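Local coordinates for protein trehalose monomycolate exporter MmpL3 (Mycobacterium tuberculosis, PDB 7NVH) that exports trehalose monomycolate, a mycolate-bearing precursor of the mycobacterial envelope, as a membrane transporter of the RND permease clan, at residues V212-I223 against A316-S325; G247-S258 against T670-V681. All blocks are in the same frame, centred on the assembly; numbering follows the deposited sequence.

Interaction 1. Residues V212-I223 against A316-S325; sequences VGGLCIAGALGI and ASVMLSAILS
Leu320 and Leu324 of 316-325 pack in a buried helix-helix contact against a face of 212-223 whose middle is Cys216, Gly219 and Ala220. It joins helices 203-227 and 305-336 within the first half of the transporter. The two segments run in broadly opposite directions but cross steeply, at 138°, and their axes approach to 8.9 Å.

Leu320 lies at the middle. Its CG is turned anti to the backbone N (chi1 -164°), and CD2 is laid on the backbone of the other helix, with CD2 3.4 Å from Gly219 CA. Gly219 has no side chain, so this methyl rests directly on main-chain atoms of Gly219 and Ala220.

Leu324 acts one turn further on. Leu324 CD1 meets Leu215 CB at 3.6 Å and also lies beside Cys216 CB. The side chains of Leu324 and Val212 slide past each other in opposite directions, with Leu324 CB 4.0 Å from Val212 CG1. Cys216 SG lies alongside the other helix, 3.7 Å from Ser321 CB and also near the carbonyl oxygen of Ser317. At the far end Ala220 CB sits over Ser317, and Ile223 CG2 touches Ala316 CB at 3.7 Å.

The serine hydroxyls do not tie the helices together. Ser321 OG bonds back to Val318 O, Ser325 OG to Ser321 O, and Ser317 OG to Thr314 O, all along their own helix. Val318 O and Ser321 O each accept a backbone N-H as well. With no hydrogen bond crossing between the segments, the contact rests on shape and apolar packing.

Interaction 2. Residues G247-S258 against T670-V681; sequences GIAIDYGLFIVS and TGRIITAAALIV
Leu254 fits between Ile673, Ala676, Ala677 and Ile680 as a knob into a hole, the tight centre of this contact. Its CG is anti to the backbone N (chi1 -161°), and this carries Leu254 CD2 over the other helix, 3.6 Å from Ala676 CB. Phe255 packs next to it. Ile673 CG2 stands over the centre of one ring face in a CH-pi contact, 3.6 Å from the Phe255 ring centroid. Ile674 CG1 and Thr670 OG1 lie at the edge of the same ring, and Phe644 stacks with it.

The segments are nearly antiparallel, at 160°. They join the two halves of an RND-type transporter inside its transmembrane helix bundle. Asp251 lies buried here, its carboxylate beside Ala677 CB and Val681 CG2. No hydrogen bond links it to 670-681; its OD2 is bonded to Tyr641 OH, while Tyr252 OH bonds Asp640. Two such Asp-Tyr pairs are consistent with the proton relay proposed for this family.

Ile250 CG2 meets Ile680 CD1 at 3.6 Å, the two side chains crossing at about a right angle. The Ser258 end lies nearer the surface, and Phe255, Ser258 and Ile673 are partly exposed. Ser258 has Ile673 as its partner across the segments, with Ser258 CB 3.6 Å from Ile673 CD1. Ser258 OG turns back to Phe255 O, at 2.8 Å, on its own helix.

In the fold
The centres of interactions 1 and 2 lie about 16 Å apart, on the same side of the chain's centre. Their segments alternate along the chain: 212-223, 247-258, 316-325, then 670-681. Helices 305-336 and 248-265 touch directly and connect the two contacts. Ser325 OG lies 3.3 Å from Tyr252 CB, and Val318 CG1 is 3.5 Å from Ile248 CD1. Interaction 1 stays within the first half of the transporter, whereas interaction 2 reaches across to the second. Packing therefore runs from helix 203-227 through 305-336 and 248-265 to 671-689. Helix 248-265, which carries Asp251 and Tyr252, belongs to the first half and packs against helix 671-689 of the second.

Interaction 1. Residues V212-I223 against A316-S325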
loop_
_atom_site.group_PDB
_atom_site.type_symbol
_atom_site.label_atom_id
_atom_site.label_comp_id
_atom_site.label_asym_id
_atom_site.label_seq_id
_atom_site.Cartn_x
_atom_site.Cartn_y
_atom_site.Cartn_z
ATOM N N VAL A 212 -15.747 -12.684 12.203
ATOM C CA VAL A 212 -15.978 -12.160 10.860
ATOM C C VAL A 212 -14.683 -11.625 10.266
ATOM O O VAL A 212 -14.387 -11.849 9.088
ATOM C CB VAL A 212 -17.077 -11.084 10.888
ATOM C CG1 VAL A 212 -17.198 -10.414 9.531
ATOM C CG2 VAL A 212 -18.403 -11.701 11.294
ATOM N N GLY A 213 -13.889 -10.915 11.068
ATOM C CA GLY A 213 -12.617 -10.414 10.573
ATOM C C GLY A 213 -11.657 -11.524 10.191
ATOM O O GLY A 213 -10.987 -11.450 9.159
ATOM N N GLY A 214 -11.576 -12.566 11.018
ATOM C CA GLY A 214 -10.707 -13.685 10.695
ATOM C C GLY A 214 -11.145 -14.416 9.442
ATOM O O GLY A 214 -10.318 -14.779 8.601
ATOM N N LEU A 215 -12.453 -14.629 9.293
ATOM C CA LEU A 215 -12.961 -15.249 8.075
ATOM C C LEU A 215 -12.672 -14.377 6.861
ATOM O O LEU A 215 -12.342 -14.888 5.784
ATOM C CB LEU A 215 -14.459 -15.508 8.208
ATOM C CG LEU A 215 -14.872 -16.686 9.088
ATOM C CD1 LEU A 215 -16.381 -16.838 9.087
ATOM C CD2 LEU A 215 -14.202 -17.964 8.622
ATOM N N CYS A 216 -12.794 -13.059 7.016
ATOM C CA CYS A 216 -12.516 -12.150 5.910
ATOM C C CYS A 216 -11.057 -12.222 5.492
ATOM O O CYS A 216 -10.747 -12.283 4.299
ATOM C CB CYS A 216 -12.893 -10.722 6.296
ATOM S SG CYS A 216 -12.439 -9.485 5.065
ATOM N N ILE A 217 -10.136 -12.217 6.461
ATOM C CA ILE A 217 -8.724 -12.265 6.097
ATOM C C ILE A 217 -8.316 -13.638 5.584
ATOM O O ILE A 217 -7.353 -13.738 4.818
ATOM C CB ILE A 217 -7.813 -11.831 7.262
ATOM C CG1 ILE A 217 -7.651 -12.955 8.288
ATOM C CG2 ILE A 217 -8.310 -10.543 7.891
ATOM C CD1 ILE A 217 -6.771 -12.584 9.461
ATOM N N ALA A 218 -9.011 -14.706 5.979
ATOM C CA ALA A 218 -8.723 -16.006 5.382
ATOM C C ALA A 218 -9.208 -16.078 3.939
ATOM O O ALA A 218 -8.452 -16.469 3.039
ATOM C CB ALA A 218 -9.356 -17.120 6.213
ATOM N N GLY A 219 -10.459 -15.686 3.698
ATOM C CA GLY A 219 -10.996 -15.731 2.353
ATOM C C GLY A 219 -10.344 -14.761 1.394
ATOM O O GLY A 219 -10.201 -15.068 0.209
ATOM N N ALA A 220 -9.946 -13.583 1.875
ATOM C CA ALA A 220 -9.263 -12.629 1.010
ATOM C C ALA A 220 -7.885 -13.136 0.612
ATOM O O ALA A 220 -7.459 -12.951 -0.532
ATOM C CB ALA A 220 -9.162 -11.273 1.703
ATOM N N LEU A 221 -7.172 -13.776 1.540
ATOM C CA LEU A 221 -5.900 -14.393 1.184
ATOM C C LEU A 221 -6.105 -15.524 0.188
ATOM O O LEU A 221 -5.309 -15.692 -0.742
ATOM C CB LEU A 221 -5.186 -14.900 2.436
ATOM C CG LEU A 221 -4.558 -13.822 3.319
ATOM C CD1 LEU A 221 -3.690 -14.448 4.395
ATOM C CD2 LEU A 221 -3.757 -12.843 2.482
ATOM N N GLY A 222 -7.170 -16.307 0.359
ATOM C CA GLY A 222 -7.481 -17.328 -0.629
ATOM C C GLY A 222 -7.763 -16.747 -2.003
ATOM O O GLY A 222 -7.291 -17.266 -3.018
ATOM N N ILE A 223 -8.530 -15.658 -2.052
ATOM C CA ILE A 223 -8.835 -15.010 -3.325
ATOM C C ILE A 223 -7.565 -14.465 -3.965
ATOM O O ILE A 223 -7.365 -14.586 -5.178
ATOM C CB ILE A 223 -9.887 -13.904 -3.127
ATOM C CG1 ILE A 223 -11.276 -14.515 -2.947
ATOM C CG2 ILE A 223 -9.893 -12.951 -4.305
ATOM C CD1 ILE A 223 -12.280 -13.567 -2.339
ATOM N N ALA A 316 -11.324 -7.302 -3.081
ATOM C CA ALA A 316 -11.680 -8.623 -2.584
ATOM C C ALA A 316 -11.935 -8.596 -1.085
ATOM O O ALA A 316 -12.926 -9.159 -0.609
ATOM C CB ALA A 316 -10.580 -9.626 -2.923
ATOM N N SER A 317 -11.066 -7.926 -0.326
ATOM C CA SER A 317 -11.234 -7.897 1.121
ATOM C C SER A 317 -12.515 -7.177 1.522
ATOM O O SER A 317 -13.257 -7.662 2.381
ATOM C CB SER A 317 -10.018 -7.245 1.776
ATOM O OG SER A 317 -10.040 -5.843 1.597
ATOM N N VAL A 318 -12.811 -6.032 0.899
ATOM C CA VAL A 318 -14.001 -5.284 1.297
ATOM C C VAL A 318 -15.268 -6.021 0.882
ATOM O O VAL A 318 -16.242 -6.077 1.644
ATOM C CB VAL A 318 -13.966 -3.847 0.744
ATOM C CG1 VAL A 318 -12.705 -3.162 1.173
ATOM C CG2 VAL A 318 -14.081 -3.824 -0.767
ATOM N N MET A 319 -15.286 -6.601 -0.320
ATOM C CA MET A 319 -16.471 -7.331 -0.747
ATOM C C MET A 319 -16.699 -8.558 0.118
ATOM O O MET A 319 -17.841 -8.858 0.483
ATOM C CB MET A 319 -16.356 -7.716 -2.220
ATOM C CG MET A 319 -16.662 -6.576 -3.179
ATOM S SD MET A 319 -17.736 -5.304 -2.478
ATOM C CE MET A 319 -19.320 -6.142 -2.433
ATOM N N LEU A 320 -15.631 -9.274 0.473
ATOM C CA LEU A 320 -15.799 -10.430 1.342
ATOM C C LEU A 320 -16.251 -10.014 2.733
ATOM O O LEU A 320 -17.077 -10.695 3.346
ATOM C CB LEU A 320 -14.507 -11.230 1.422
ATOM C CG LEU A 320 -14.761 -12.617 1.997
ATOM C CD1 LEU A 320 -15.786 -13.357 1.159
ATOM C CD2 LEU A 320 -13.477 -13.385 2.065
ATOM N N SER A 321 -15.722 -8.904 3.252
ATOM C CA SER A 321 -16.155 -8.433 4.561
ATOM C C SER A 321 -17.633 -8.075 4.554
ATOM O O SER A 321 -18.370 -8.436 5.477
ATOM C CB SER A 321 -15.316 -7.233 4.990
ATOM O OG SER A 321 -15.576 -6.113 4.165
ATOM N N ALA A 322 -18.090 -7.379 3.513
ATOM C CA ALA A 322 -19.506 -7.034 3.429
ATOM C C ALA A 322 -20.374 -8.274 3.282
ATOM O O ALA A 322 -21.418 -8.389 3.937
ATOM C CB ALA A 322 -19.749 -6.083 2.263
ATOM N N ILE A 323 -19.971 -9.207 2.419
ATOM C CA ILE A 323 -20.770 -10.409 2.208
ATOM C C ILE A 323 -20.852 -11.219 3.493
ATOM O O ILE A 323 -21.921 -11.719 3.859
ATOM C CB ILE A 323 -20.199 -11.234 1.041
ATOM C CG1 ILE A 323 -20.464 -10.520 -0.282
ATOM C CG2 ILE A 323 -20.832 -12.602 0.999
ATOM C CD1 ILE A 323 -19.550 -10.951 -1.403
ATOM N N LEU A 324 -19.732 -11.349 4.207
ATOM C CA LEU A 324 -19.752 -12.003 5.510
ATOM C C LEU A 324 -20.693 -11.288 6.466
ATOM O O LEU A 324 -21.556 -11.918 7.085
ATOM C CB LEU A 324 -18.341 -12.049 6.093
ATOM C CG LEU A 324 -17.369 -13.095 5.560
ATOM C CD1 LEU A 324 -16.031 -12.906 6.222
ATOM C CD2 LEU A 324 -17.894 -14.478 5.855
ATOM N N SER A 325 -20.565 -9.965 6.571
ATOM C CA SER A 325 -21.341 -9.214 7.546
ATOM C C SER A 325 -22.834 -9.279 7.263
ATOM O O SER A 325 -23.638 -9.145 8.188
ATOM C CB SER A 325 -20.870 -7.763 7.576
ATOM O OG SER A 325 -19.501 -7.688 7.926
#

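Interaction 2. Residues G247-S258 against T670-V681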
loop_
_atom_site.group_PDB
_atom_site.type_symbol
_atom_site.label_atom_id
_atom_site.label_comp_id
_atom_site.label_asym_id
_atom_site.label_seq_id
_atom_site.Cartn_x
_atom_site.Cartn_y
_atom_site.Cartn_z
ATOM N N GLY A 247 -9.681 -4.003 10.047
ATOM C CA GLY A 247 -10.230 -2.727 10.450
ATOM C C GLY A 247 -11.678 -2.574 10.045
ATOM O O GLY A 247 -12.557 -2.442 10.899
ATOM N N ILE A 248 -11.963 -2.679 8.746
ATOM C CA ILE A 248 -13.337 -2.437 8.325
ATOM C C ILE A 248 -14.164 -3.709 8.411
ATOM O O ILE A 248 -15.378 -3.645 8.627
ATOM C CB ILE A 248 -13.393 -1.838 6.913
ATOM C CG1 ILE A 248 -13.044 -2.894 5.877
ATOM C CG2 ILE A 248 -12.439 -0.667 6.800
ATOM C CD1 ILE A 248 -13.457 -2.520 4.503
ATOM N N ALA A 249 -13.545 -4.880 8.250
ATOM C CA ALA A 249 -14.277 -6.118 8.467
ATOM C C ALA A 249 -14.707 -6.266 9.917
ATOM O O ALA A 249 -15.649 -7.012 10.200
ATOM C CB ALA A 249 -13.434 -7.319 8.047
ATOM N N ILE A 250 -14.036 -5.576 10.833
ATOM C CA ILE A 250 -14.467 -5.562 12.221
ATOM C C ILE A 250 -15.389 -4.377 12.503
ATOM O O ILE A 250 -16.282 -4.484 13.346
ATOM C CB ILE A 250 -13.243 -5.567 13.152
ATOM C CG1 ILE A 250 -12.482 -6.882 12.997
ATOM C CG2 ILE A 250 -13.662 -5.397 14.598
ATOM C CD1 ILE A 250 -11.456 -7.130 14.076
ATOM N N ASP A 251 -15.220 -3.256 11.794
ATOM C CA ASP A 251 -16.190 -2.170 11.908
ATOM C C ASP A 251 -17.579 -2.617 11.473
ATOM O O ASP A 251 -18.580 -2.273 12.111
ATOM C CB ASP A 251 -15.760 -0.971 11.068
ATOM C CG ASP A 251 -14.509 -0.315 11.583
ATOM O OD1 ASP A 251 -14.080 -0.639 12.708
ATOM O OD2 ASP A 251 -13.969 0.547 10.861
ATOM N N TYR A 252 -17.662 -3.357 10.367
ATOM C CA TYR A 252 -18.958 -3.808 9.873
ATOM C C TYR A 252 -19.629 -4.729 10.880
ATOM O O TYR A 252 -20.833 -4.608 11.146
ATOM C CB TYR A 252 -18.781 -4.516 8.530
ATOM C CG TYR A 252 -18.283 -3.621 7.417
ATOM C CD1 TYR A 252 -18.241 -2.244 7.570
ATOM C CD2 TYR A 252 -17.842 -4.158 6.217
ATOM C CE1 TYR A 252 -17.784 -1.429 6.560
ATOM C CE2 TYR A 252 -17.384 -3.349 5.201
ATOM C CZ TYR A 252 -17.357 -1.986 5.378
ATOM O OH TYR A 252 -16.900 -1.174 4.369
ATOM N N GLY A 253 -18.859 -5.651 11.459
ATOM C CA GLY A 253 -19.398 -6.498 12.505
ATOM C C GLY A 253 -19.824 -5.706 13.722
ATOM O O GLY A 253 -20.860 -5.991 14.323
ATOM N N LEU A 254 -19.036 -4.699 14.100
ATOM C CA LEU A 254 -19.418 -3.816 15.195
ATOM C C LEU A 254 -20.780 -3.194 14.946
ATOM O O LEU A 254 -21.678 -3.276 15.791
ATOM C CB LEU A 254 -18.364 -2.725 15.369
ATOM C CG LEU A 254 -18.313 -1.980 16.700
ATOM C CD1 LEU A 254 -17.978 -2.905 17.840
ATOM C CD2 LEU A 254 -17.303 -0.855 16.612
ATOM N N PHE A 255 -20.954 -2.573 13.780
ATOM C CA PHE A 255 -22.207 -1.885 13.495
ATOM C C PHE A 255 -23.379 -2.854 13.460
ATOM O O PHE A 255 -24.436 -2.577 14.038
ATOM C CB PHE A 255 -22.104 -1.111 12.182
ATOM C CG PHE A 255 -21.417 0.214 12.320
ATOM C CD1 PHE A 255 -22.145 1.355 12.605
ATOM C CD2 PHE A 255 -20.046 0.319 12.179
ATOM C CE1 PHE A 255 -21.519 2.575 12.738
ATOM C CE2 PHE A 255 -19.414 1.536 12.313
ATOM C CZ PHE A 255 -20.150 2.666 12.592
ATOM N N ILE A 256 -23.208 -4.008 12.816
ATOM C CA ILE A 256 -24.335 -4.925 12.674
ATOM C C ILE A 256 -24.694 -5.566 14.011
ATOM O O ILE A 256 -25.877 -5.695 14.350
ATOM C CB ILE A 256 -24.036 -5.968 11.586
ATOM C CG1 ILE A 256 -24.069 -5.284 10.223
ATOM C CG2 ILE A 256 -25.045 -7.095 11.633
ATOM C CD1 ILE A 256 -23.650 -6.154 9.091
ATOM N N VAL A 257 -23.694 -5.968 14.797
ATOM C CA VAL A 257 -23.971 -6.559 16.102
ATOM C C VAL A 257 -24.609 -5.535 17.028
ATOM O O VAL A 257 -25.546 -5.851 17.772
ATOM C CB VAL A 257 -22.683 -7.148 16.704
ATOM C CG1 VAL A 257 -22.880 -7.470 18.170
ATOM C CG2 VAL A 257 -22.268 -8.391 15.944
ATOM N N SER A 258 -24.118 -4.293 17.006
ATOM C CA SER A 258 -24.712 -3.256 17.836
ATOM C C SER A 258 -26.151 -2.985 17.429
ATOM O O SER A 258 -27.019 -2.794 18.286
ATOM C CB SER A 258 -23.882 -1.979 17.750
ATOM O OG SER A 258 -24.127 -1.300 16.534
ATOM N N THR A 670 -25.180 6.605 17.191
ATOM C CA THR A 670 -24.009 5.968 16.608
ATOM C C THR A 670 -22.700 6.500 17.170
ATOM O O THR A 670 -21.633 6.114 16.685
ATOM C CB THR A 670 -24.012 6.140 15.090
ATOM O OG1 THR A 670 -23.025 5.281 14.511
ATOM C CG2 THR A 670 -23.678 7.571 14.728
ATOM N N GLY A 671 -22.748 7.375 18.174
ATOM C CA GLY A 671 -21.520 7.981 18.663
ATOM C C GLY A 671 -20.561 6.964 19.251
ATOM O O GLY A 671 -19.385 6.911 18.878
ATOM N N ARG A 672 -21.057 6.127 20.163
ATOM C CA ARG A 672 -20.201 5.124 20.786
ATOM C C ARG A 672 -19.706 4.112 19.765
ATOM O O ARG A 672 -18.544 3.694 19.806
ATOM C CB ARG A 672 -20.949 4.417 21.913
ATOM C CG ARG A 672 -20.055 3.562 22.787
ATOM C CD ARG A 672 -20.855 2.556 23.590
ATOM N NE ARG A 672 -20.228 2.274 24.876
ATOM C CZ ARG A 672 -20.485 1.199 25.611
ATOM N NH1 ARG A 672 -21.359 0.298 25.187
ATOM N NH2 ARG A 672 -19.865 1.023 26.769
ATOM N N ILE A 673 -20.575 3.703 18.841
ATOM C CA ILE A 673 -20.193 2.698 17.857
ATOM C C ILE A 673 -19.111 3.237 16.932
ATOM O O ILE A 673 -18.138 2.540 16.624
ATOM C CB ILE A 673 -21.428 2.223 17.074
ATOM C CG1 ILE A 673 -22.474 1.662 18.035
ATOM C CG2 ILE A 673 -21.038 1.170 16.061
ATOM C CD1 ILE A 673 -21.906 0.702 19.058
ATOM N N ILE A 674 -19.254 4.484 16.479
ATOM C CA ILE A 674 -18.250 5.062 15.594
ATOM C C ILE A 674 -16.946 5.289 16.345
ATOM O O ILE A 674 -15.859 5.089 15.792
ATOM C CB ILE A 674 -18.779 6.357 14.955
ATOM C CG1 ILE A 674 -19.835 6.027 13.902
ATOM C CG2 ILE A 674 -17.649 7.131 14.314
ATOM C CD1 ILE A 674 -20.327 7.230 13.138
ATOM N N THR A 675 -17.024 5.699 17.613
ATOM C CA THR A 675 -15.808 5.846 18.407
ATOM C C THR A 675 -15.082 4.514 18.547
ATOM O O THR A 675 -13.858 4.444 18.390
ATOM C CB THR A 675 -16.145 6.419 19.782
ATOM O OG1 THR A 675 -16.561 7.782 19.643
ATOM C CG2 THR A 675 -14.938 6.358 20.699
ATOM N N ALA A 676 -15.824 3.443 18.828
ATOM C CA ALA A 676 -15.207 2.129 18.966
ATOM C C ALA A 676 -14.607 1.657 17.648
ATOM O O ALA A 676 -13.521 1.071 17.629
ATOM C CB ALA A 676 -16.229 1.121 19.484
ATOM N N ALA A 677 -15.304 1.893 16.534
ATOM C CA ALA A 677 -14.772 1.494 15.234
ATOM C C ALA A 677 -13.501 2.261 14.900
ATOM O O ALA A 677 -12.532 1.688 14.383
ATOM C CB ALA A 677 -15.828 1.704 14.151
ATOM N N ALA A 678 -13.486 3.564 15.188
ATOM C CA ALA A 678 -12.288 4.360 14.964
ATOM C C ALA A 678 -11.136 3.865 15.822
ATOM O O ALA A 678 -10.001 3.775 15.347
ATOM C CB ALA A 678 -12.574 5.833 15.247
ATOM N N LEU A 679 -11.406 3.535 17.087
ATOM C CA LEU A 679 -10.354 2.997 17.942
ATOM C C LEU A 679 -9.839 1.666 17.414
ATOM O O LEU A 679 -8.634 1.400 17.457
ATOM C CB LEU A 679 -10.862 2.837 19.373
ATOM C CG LEU A 679 -11.101 4.125 20.155
ATOM C CD1 LEU A 679 -11.741 3.821 21.497
ATOM C CD2 LEU A 679 -9.796 4.874 20.341
ATOM N N ILE A 680 -10.736 0.815 16.916
ATOM C CA ILE A 680 -10.328 -0.492 16.413
ATOM C C ILE A 680 -9.407 -0.335 15.211
ATOM O O ILE A 680 -8.335 -0.953 15.137
ATOM C CB ILE A 680 -11.565 -1.341 16.071
ATOM C CG1 ILE A 680 -12.116 -1.999 17.336
ATOM C CG2 ILE A 680 -11.227 -2.387 15.024
ATOM C CD1 ILE A 680 -13.384 -2.780 17.110
ATOM N N VAL A 681 -9.799 0.508 14.254
ATOM C CA VAL A 681 -8.951 0.687 13.079
ATOM C C VAL A 681 -7.667 1.418 13.443
ATOM O O VAL A 681 -6.615 1.160 12.851
ATOM C CB VAL A 681 -9.708 1.411 11.955
ATOM C CG1 VAL A 681 -8.910 1.345 10.669
ATOM C CG2 VAL A 681 -11.050 0.772 11.749
#